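Side-chain contacts in CaaX farnesyltransferase alpha subunit Ram2 (Aspergillus fumigatus, PDB 4L9P), which probably works with the beta subunit Ram1 to attach farnesyl groups to proteins ending in a CAAX motif: residues L170-K175 with E215-L220; L176-R181 with G209-N214; Q124-R129 with W164-W169. The protein carries 1 engineered substitution. All coordinates share one frame; numbering follows the deposited sequence. Where two conformers were deposited one is given.

Contact 1: residues L170-K175 with E215-L220; sequences LVRHFK and EFDAGL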
# COMPACT_ATOMS: atom_id res chain seq x y z
N LEU A 170 19.10 -3.07 8.60
CA LEU A 170 20.36 -2.89 9.34
C LEU A 170 20.49 -3.99 10.36
O LEU A 170 21.63 -4.56 10.54
CB LEU A 170 20.32 -1.52 9.99
CG LEU A 170 21.60 -1.13 10.73
CD1 LEU A 170 22.68 -0.69 9.72
CD2 LEU A 170 21.26 0.01 11.70
N VAL A 171 19.43 -4.31 11.08
CA VAL A 171 19.49 -5.39 12.06
C VAL A 171 19.82 -6.73 11.42
O VAL A 171 20.67 -7.47 11.97
CB VAL A 171 18.15 -5.46 12.84
CG1 VAL A 171 18.08 -6.75 13.67
CG2 VAL A 171 18.00 -4.24 13.70
N ARG A 172 19.22 -7.07 10.31
CA ARG A 172 19.55 -8.34 9.68
C ARG A 172 20.98 -8.32 9.17
O ARG A 172 21.71 -9.32 9.31
CB ARG A 172 18.57 -8.60 8.55
CG ARG A 172 18.79 -9.94 7.93
CD ARG A 172 17.65 -10.24 6.92
NE ARG A 172 17.84 -11.54 6.28
CZ ARG A 172 17.34 -12.67 6.79
NH1 ARG A 172 16.71 -12.65 7.99
NH2 ARG A 172 17.54 -13.82 6.14
N HIS A 173 21.41 -7.21 8.58
CA HIS A 173 22.72 -7.15 7.93
C HIS A 173 23.85 -7.28 8.94
O HIS A 173 24.81 -8.05 8.70
CB HIS A 173 22.85 -5.84 7.19
CG HIS A 173 24.14 -5.71 6.45
ND1 HIS A 173 24.36 -6.35 5.25
CD2 HIS A 173 25.27 -4.98 6.72
CE1 HIS A 173 25.57 -6.03 4.81
NE2 HIS A 173 26.15 -5.22 5.69
N PHE A 174 23.78 -6.54 10.03
CA PHE A 174 24.86 -6.58 11.06
C PHE A 174 24.54 -7.53 12.22
O PHE A 174 25.28 -7.61 13.19
CB PHE A 174 25.10 -5.17 11.56
CG PHE A 174 25.81 -4.30 10.56
CD1 PHE A 174 27.07 -4.64 10.05
CD2 PHE A 174 25.23 -3.09 10.18
CE1 PHE A 174 27.71 -3.80 9.14
CE2 PHE A 174 25.86 -2.25 9.26
CZ PHE A 174 27.15 -2.60 8.74
N LYS A 175 23.45 -8.27 12.08
CA LYS A 175 23.05 -9.33 13.05
C LYS A 175 22.85 -8.71 14.46
O LYS A 175 23.46 -9.12 15.45
CB LYS A 175 24.08 -10.51 13.10
CG LYS A 175 24.23 -11.13 11.70
CD LYS A 175 25.09 -12.45 11.75
CE LYS A 175 25.35 -13.00 10.35
NZ LYS A 175 24.07 -13.40 9.65
N GLU A 215 18.18 -18.66 4.85
CA GLU A 215 16.82 -18.60 4.34
C GLU A 215 16.56 -17.16 3.85
O GLU A 215 17.17 -16.23 4.34
CB GLU A 215 15.85 -18.87 5.48
CG GLU A 215 16.03 -20.22 6.14
CD GLU A 215 15.72 -21.44 5.25
OE1 GLU A 215 16.05 -22.58 5.66
OE2 GLU A 215 15.16 -21.28 4.13
N PHE A 216 15.64 -16.98 2.92
CA PHE A 216 15.21 -15.64 2.54
C PHE A 216 14.54 -14.98 3.75
O PHE A 216 13.93 -15.64 4.60
CB PHE A 216 14.16 -15.76 1.43
CG PHE A 216 14.70 -16.31 0.15
CD1 PHE A 216 15.82 -15.76 -0.43
CD2 PHE A 216 14.07 -17.39 -0.48
CE1 PHE A 216 16.34 -16.28 -1.67
CE2 PHE A 216 14.60 -17.92 -1.70
CZ PHE A 216 15.71 -17.35 -2.28
N ASP A 217 14.64 -13.66 3.82
CA ASP A 217 14.02 -12.94 4.95
C ASP A 217 12.48 -13.11 4.94
O ASP A 217 11.87 -13.22 3.90
CB ASP A 217 14.35 -11.44 4.82
CG ASP A 217 14.17 -10.62 6.14
OD1 ASP A 217 13.86 -11.18 7.26
OD2 ASP A 217 14.33 -9.37 6.02
N ALA A 218 11.89 -13.10 6.12
CA ALA A 218 10.46 -13.24 6.25
C ALA A 218 10.05 -12.44 7.48
O ALA A 218 10.81 -12.31 8.45
CB ALA A 218 10.06 -14.71 6.46
N GLY A 219 8.80 -11.99 7.55
CA GLY A 219 8.30 -11.37 8.78
C GLY A 219 8.00 -12.40 9.86
O GLY A 219 7.97 -12.06 11.05
N LEU A 220 7.75 -13.63 9.45
CA LEU A 220 7.33 -14.70 10.38
C LEU A 220 8.06 -15.98 10.08
O LEU A 220 8.41 -16.25 8.93
CB LEU A 220 5.82 -14.98 10.17
CG LEU A 220 4.87 -13.85 10.56
CD1 LEU A 220 3.43 -14.12 10.05
CD2 LEU A 220 4.89 -13.69 12.07
O HOH W 1 15.50 -10.59 9.20
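R172 and D217 lie flat against each other where helix 161-174, in the alpha-alpha superhelix of prenyltransferase repeats, meets the loop that follows helix 197-208. The guanidinium and carboxylate planes are only 17° apart, and D217 CB sits 3.7 Å above the centre of the guanidinium. R172 reaches this place because its CG is anti to the backbone N (chi1 -176°) and the chain stays extended as far as NE. The two side chains run past each other in opposite directions, so R172 CD comes 3.5 Å from D217 OD2 while R172 NH1 lies 3.3 Å from D217 OD1. This stacking makes the salt bridge one of charge alone: OD1 is well out of the guanidinium plane and no N-H points at it. D217 OD2 turns instead to H168, which donates a hydrogen bond from NE2. The far end of the arginine touches E215, whose backbone O lies near the guanidinium plane, though the angle at NH2 is too poor for a hydrogen bond. P306 of the beta subunit Ram1 also packs against D217. One water supplies the directional link, accepting from R172 NH1 at 2.7 Å and donating to D217 OD1 at 2.6 Å.

Contact 2: residues L176-R181 with G209-N214; sequences LWDHPR and GPRDEN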
# COMPACT_ATOMS: atom_id res chain seq x y z
N LEU A 176 21.95 -7.73 14.50
CA LEU A 176 21.75 -6.89 15.69
C LEU A 176 20.55 -7.30 16.55
O LEU A 176 20.13 -6.55 17.41
CB LEU A 176 21.63 -5.42 15.30
CG LEU A 176 22.77 -4.89 14.44
CD1 LEU A 176 22.43 -3.43 14.12
CD2 LEU A 176 24.08 -5.00 15.21
N TRP A 177 19.97 -8.49 16.33
CA TRP A 177 18.71 -8.85 17.04
C TRP A 177 18.91 -8.74 18.54
O TRP A 177 17.98 -8.27 19.24
CB TRP A 177 18.21 -10.23 16.70
CG TRP A 177 17.86 -10.43 15.28
CD1 TRP A 177 16.64 -10.23 14.69
CD2 TRP A 177 18.71 -10.94 14.25
NE1 TRP A 177 16.68 -10.54 13.36
CE2 TRP A 177 17.95 -10.96 13.05
CE3 TRP A 177 20.05 -11.34 14.20
CZ2 TRP A 177 18.45 -11.43 11.85
CZ3 TRP A 177 20.55 -11.81 12.99
CH2 TRP A 177 19.75 -11.84 11.83
N ASP A 178 20.10 -9.11 19.04
CA ASP A 178 20.35 -9.08 20.50
C ASP A 178 21.20 -7.90 20.92
O ASP A 178 21.66 -7.80 22.09
CB ASP A 178 21.03 -10.37 20.96
CG ASP A 178 20.11 -11.60 20.80
OD1 ASP A 178 18.84 -11.43 20.87
OD2 ASP A 178 20.61 -12.69 20.52
N HIS A 179 21.39 -6.95 19.99
CA HIS A 179 22.20 -5.74 20.33
C HIS A 179 21.38 -4.87 21.29
O HIS A 179 20.23 -4.52 20.98
CB HIS A 179 22.53 -5.02 19.03
CG HIS A 179 23.44 -3.84 19.18
ND1 HIS A 179 23.08 -2.64 19.80
CD2 HIS A 179 24.72 -3.69 18.75
CE1 HIS A 179 24.12 -1.81 19.72
NE2 HIS A 179 25.11 -2.44 19.09
N PRO A 180 21.93 -4.40 22.41
CA PRO A 180 21.07 -3.79 23.43
C PRO A 180 20.52 -2.45 22.97
O PRO A 180 19.44 -2.07 23.48
CB PRO A 180 22.00 -3.58 24.63
CG PRO A 180 23.34 -3.89 24.13
CD PRO A 180 23.30 -4.72 22.93
N ARG A 181 21.17 -1.76 22.02
CA ARG A 181 20.56 -0.46 21.58
C ARG A 181 19.30 -0.69 20.77
O ARG A 181 18.47 0.20 20.70
CB ARG A 181 21.52 0.39 20.78
CG ARG A 181 22.45 1.21 21.67
CD ARG A 181 21.68 2.34 22.41
NE ARG A 181 21.05 3.21 21.41
CZ ARG A 181 21.67 4.12 20.66
NH1 ARG A 181 22.99 4.38 20.79
NH2 ARG A 181 21.01 4.79 19.75
N GLY A 209 11.60 -12.58 15.24
CA GLY A 209 11.81 -12.68 13.79
C GLY A 209 12.83 -13.73 13.37
O GLY A 209 13.77 -14.01 14.12
N PRO A 210 12.66 -14.34 12.20
CA PRO A 210 13.63 -15.38 11.79
C PRO A 210 15.02 -14.81 11.56
O PRO A 210 15.17 -13.71 11.02
CB PRO A 210 13.05 -15.93 10.48
CG PRO A 210 11.73 -15.23 10.27
CD PRO A 210 11.50 -14.19 11.31
N ARG A 211 16.04 -15.57 11.90
CA ARG A 211 17.40 -15.07 11.81
C ARG A 211 18.29 -15.93 10.92
O ARG A 211 19.47 -15.61 10.77
CB ARG A 211 18.01 -15.03 13.23
CG ARG A 211 17.25 -14.20 14.28
CD ARG A 211 18.01 -14.24 15.61
NE ARG A 211 17.27 -13.58 16.69
CZ ARG A 211 17.81 -13.33 17.88
NH1 ARG A 211 19.10 -13.70 18.12
NH2 ARG A 211 17.09 -12.70 18.82
N ASP A 212 17.78 -17.03 10.38
CA ASP A 212 18.65 -17.96 9.67
C ASP A 212 19.18 -17.30 8.39
O ASP A 212 18.39 -16.99 7.49
CB ASP A 212 17.84 -19.20 9.36
CG ASP A 212 18.68 -20.32 8.73
OD1 ASP A 212 19.81 -20.08 8.27
OD2 ASP A 212 18.17 -21.45 8.72
N GLU A 213 20.49 -17.14 8.28
CA GLU A 213 21.01 -16.37 7.15
C GLU A 213 20.93 -17.17 5.85
O GLU A 213 21.03 -16.60 4.76
CB GLU A 213 22.43 -15.87 7.42
CG GLU A 213 23.48 -16.90 7.23
CD GLU A 213 24.86 -16.39 7.57
OE1 GLU A 213 25.02 -15.18 7.90
OE2 GLU A 213 25.79 -17.23 7.52
N ASN A 214 20.68 -18.48 5.96
CA ASN A 214 20.52 -19.34 4.81
C ASN A 214 19.10 -19.41 4.27
O ASN A 214 18.83 -20.15 3.33
CB ASN A 214 21.00 -20.75 5.15
CG ASN A 214 22.49 -20.78 5.44
OD1 ASN A 214 23.30 -20.17 4.71
ND2 ASN A 214 22.87 -21.50 6.52
O HOH W 2 14.34 -11.15 11.59
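R211 lays its chain from CB to NE along the W177 indole and still delivers its guanidinium end-on to the next residue, D178. Its CG stands over the indole, 3.6 Å from the centroid of the five-membered ring and 15° off the normal, a CH-pi contact. Extended from CG to NE, the chain runs opposite in direction to the tryptophan, with guanidinium and indole planes 8° apart. The guanidinium lies past the ring: R211 CZ is 3.3 Å from W177 CB, so it covers the methylene, and of its atoms NE alone is still over the indole. In the alpha-alpha repeat architecture, this joins the turn between helices 161-174 and 180-192 to the loop leaving helix 197-208. L176 to H179 form a type I beta turn, which carries both W177 and D178. The aspartate takes two bonds, from R211 NH2 to D178 OD1 and from R211 NH1 to D178 OD2, each 3.0 Å; the second is straighter, at 163°. Both oxygens are met from above the carboxylate plane. R211 NH2 also bonds to the backbone O of L206, which helps fix the guanidinium's rotation. A water accepts from W177 NE1 at 3.0 Å and donates to P210 O at 2.8 Å.

Contact 3: residues Q124-R129 with W164-W169; sequences QIWHHR and WTYRHW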
# COMPACT_ATOMS: atom_id res chain seq x y z
N GLN A 124 14.11 7.16 -1.97
CA GLN A 124 15.43 7.12 -2.58
C GLN A 124 16.46 7.30 -1.49
O GLN A 124 17.46 6.58 -1.49
CB GLN A 124 15.55 8.29 -3.57
CG GLN A 124 14.79 8.05 -4.91
CD GLN A 124 13.31 8.08 -4.73
OE1 GLN A 124 12.76 9.04 -4.19
NE2 GLN A 124 12.64 7.02 -5.20
N ILE A 125 16.24 8.24 -0.57
CA ILE A 125 17.32 8.54 0.38
C ILE A 125 17.62 7.30 1.26
O ILE A 125 18.77 7.00 1.62
CB ILE A 125 16.83 9.71 1.31
CG1 ILE A 125 16.95 11.02 0.52
CG2 ILE A 125 17.54 9.78 2.67
CD1 ILE A 125 16.11 12.16 1.23
N TRP A 126 16.59 6.56 1.60
CA TRP A 126 16.73 5.41 2.48
C TRP A 126 17.12 4.15 1.74
O TRP A 126 17.85 3.32 2.28
CB TRP A 126 15.47 5.24 3.38
CG TRP A 126 15.45 6.44 4.30
CD1 TRP A 126 14.80 7.65 4.14
CD2 TRP A 126 16.26 6.58 5.47
NE1 TRP A 126 15.21 8.54 5.11
CE2 TRP A 126 16.10 7.89 5.94
CE3 TRP A 126 17.12 5.71 6.15
CZ2 TRP A 126 16.77 8.36 7.09
CZ3 TRP A 126 17.78 6.16 7.26
CH2 TRP A 126 17.60 7.49 7.74
N HIS A 127 16.70 4.02 0.48
CA HIS A 127 17.26 2.98 -0.38
C HIS A 127 18.77 3.23 -0.62
O HIS A 127 19.59 2.32 -0.49
CB HIS A 127 16.53 2.84 -1.72
CG HIS A 127 17.14 1.77 -2.55
ND1 HIS A 127 17.13 0.45 -2.16
CD2 HIS A 127 17.84 1.82 -3.71
CE1 HIS A 127 17.80 -0.28 -3.05
NE2 HIS A 127 18.23 0.53 -4.01
N HIS A 128 19.16 4.49 -0.88
CA HIS A 128 20.57 4.82 -1.15
C HIS A 128 21.38 4.47 0.08
O HIS A 128 22.49 3.93 -0.02
CB HIS A 128 20.67 6.31 -1.46
CG HIS A 128 22.03 6.73 -1.91
ND1 HIS A 128 22.53 6.38 -3.15
CD2 HIS A 128 22.92 7.57 -1.33
CE1 HIS A 128 23.73 6.95 -3.29
NE2 HIS A 128 24.00 7.69 -2.21
N ARG A 129 20.86 4.73 1.27
CA ARG A 129 21.59 4.41 2.51
C ARG A 129 21.87 2.90 2.58
O ARG A 129 22.99 2.48 2.94
CB ARG A 129 20.81 4.87 3.75
CG ARG A 129 21.71 4.89 5.00
CD ARG A 129 20.90 5.35 6.22
NE ARG A 129 21.81 5.78 7.29
CZ ARG A 129 22.31 7.02 7.41
NH1 ARG A 129 21.91 8.00 6.58
NH2 ARG A 129 23.23 7.26 8.37
N TRP A 164 12.07 2.95 9.56
CA TRP A 164 11.95 1.64 10.16
C TRP A 164 12.32 0.52 9.21
O TRP A 164 12.96 -0.45 9.66
CB TRP A 164 10.48 1.42 10.66
CG TRP A 164 10.18 2.20 11.94
CD1 TRP A 164 9.40 3.35 12.07
CD2 TRP A 164 10.70 1.90 13.24
NE1 TRP A 164 9.38 3.73 13.41
CE2 TRP A 164 10.16 2.86 14.14
CE3 TRP A 164 11.54 0.87 13.75
CZ2 TRP A 164 10.41 2.80 15.53
CZ3 TRP A 164 11.82 0.85 15.11
CH2 TRP A 164 11.26 1.82 16.02
N THR A 165 11.94 0.59 7.94
CA THR A 165 12.33 -0.43 6.98
C THR A 165 13.85 -0.51 6.90
O THR A 165 14.43 -1.63 6.92
CB THR A 165 11.71 -0.13 5.60
OG1 THR A 165 10.28 -0.29 5.73
CG2 THR A 165 12.25 -1.10 4.55
N TYR A 166 14.50 0.66 6.84
CA TYR A 166 15.99 0.62 6.83
C TYR A 166 16.50 -0.01 8.11
O TYR A 166 17.45 -0.84 8.06
CB TYR A 166 16.49 2.03 6.67
CG TYR A 166 18.04 2.07 6.83
CD1 TYR A 166 18.90 1.71 5.76
CD2 TYR A 166 18.60 2.37 8.07
CE1 TYR A 166 20.29 1.71 5.95
CE2 TYR A 166 19.98 2.34 8.26
CZ TYR A 166 20.78 2.02 7.17
OH TYR A 166 22.16 2.03 7.30
N ARG A 167 15.92 0.31 9.26
CA ARG A 167 16.46 -0.25 10.50
C ARG A 167 16.25 -1.77 10.55
O ARG A 167 17.11 -2.48 11.10
CB ARG A 167 15.86 0.46 11.73
CG ARG A 167 16.72 0.19 13.02
CD ARG A 167 16.31 1.05 14.19
NE ARG A 167 17.28 0.83 15.26
CZ ARG A 167 17.58 1.70 16.21
NH1 ARG A 167 16.94 2.86 16.29
NH2 ARG A 167 18.58 1.38 17.06
N HIS A 168 15.16 -2.31 9.96
CA HIS A 168 15.02 -3.77 9.91
C HIS A 168 16.16 -4.34 9.06
O HIS A 168 16.78 -5.35 9.47
CB HIS A 168 13.69 -4.11 9.17
CG HIS A 168 13.59 -5.55 8.81
ND1 HIS A 168 13.04 -6.47 9.68
CD2 HIS A 168 14.05 -6.27 7.74
CE1 HIS A 168 13.14 -7.69 9.15
NE2 HIS A 168 13.75 -7.60 7.98
N TRP A 169 16.46 -3.73 7.91
CA TRP A 169 17.55 -4.22 7.07
C TRP A 169 18.87 -4.16 7.87
O TRP A 169 19.70 -5.10 7.78
CB TRP A 169 17.64 -3.36 5.78
CG TRP A 169 18.87 -3.70 5.01
CD1 TRP A 169 19.05 -4.74 4.10
CD2 TRP A 169 20.14 -3.12 5.19
NE1 TRP A 169 20.34 -4.79 3.69
CE2 TRP A 169 21.06 -3.82 4.35
CE3 TRP A 169 20.60 -2.06 5.97
CZ2 TRP A 169 22.42 -3.49 4.29
CZ3 TRP A 169 21.99 -1.77 5.93
CH2 TRP A 169 22.85 -2.49 5.09
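Y166 projects from helix 161-174 toward helix 123-133, and its side chain meets W126 first and R129 further out. Its CB touches W126 CE3 at 3.8 Å, an apolar contact. CG is equally close to CE3, and CD2 lies 4.0 Å from W126 CZ3, so the indole's benzo edge is directed at the tyrosine face; CD1 lies 4.0 Å from W126 O. The pair is an offset edge-to-face stack, with six-membered ring centroids 5.6 Å apart and planes at 61°. CG of Y166 is anti to the backbone N (chi1 173°), which carries the ring out between the two helices. These belong to separate TPR-clan repeats of the prenyltransferase alpha subunit, and the aromatic contact joins one repeat to the next. Beyond W126 the ring passes to R129: CE1 lies 3.6 Å from R129 CG, while CE2 and CZ are 3.8 and 3.5 Å from R129 CD. That CD stands over the face, 21° off the ring normal, in a CH-pi contact. The guanidinium is nearly perpendicular to the phenol ring, with Y166 OH near its plane. OH itself has no hydrogen bond to R129; E146 OE2 is shared instead, hydrogen-bonded to Y166 OH and salt-bridged to R129 NE.

Helix 161-174 takes part in contacts 1 and 3, whose centres are about 13 Å apart, and leads into the turn used by contact 2. H168 of contact 3 probably hydrogen-bonds D217 of contact 1 (NE2 to OD2, 2.7 Å). Contact 2 is nested within the chain loop closed by contact 1, their centres about 7 Å apart, and a salt bridge from K175 NZ to E213 OE1, 2.7 Å, ties them together. In contact 3 the W126 side chain is about 10 Å from the farnesyl analogue, and Q124 NE2 hydrogen-bonds the bound peptide's backbone. Contacts 1 and 3 also border Ram1; contact 2 touches no other chain of the assembly.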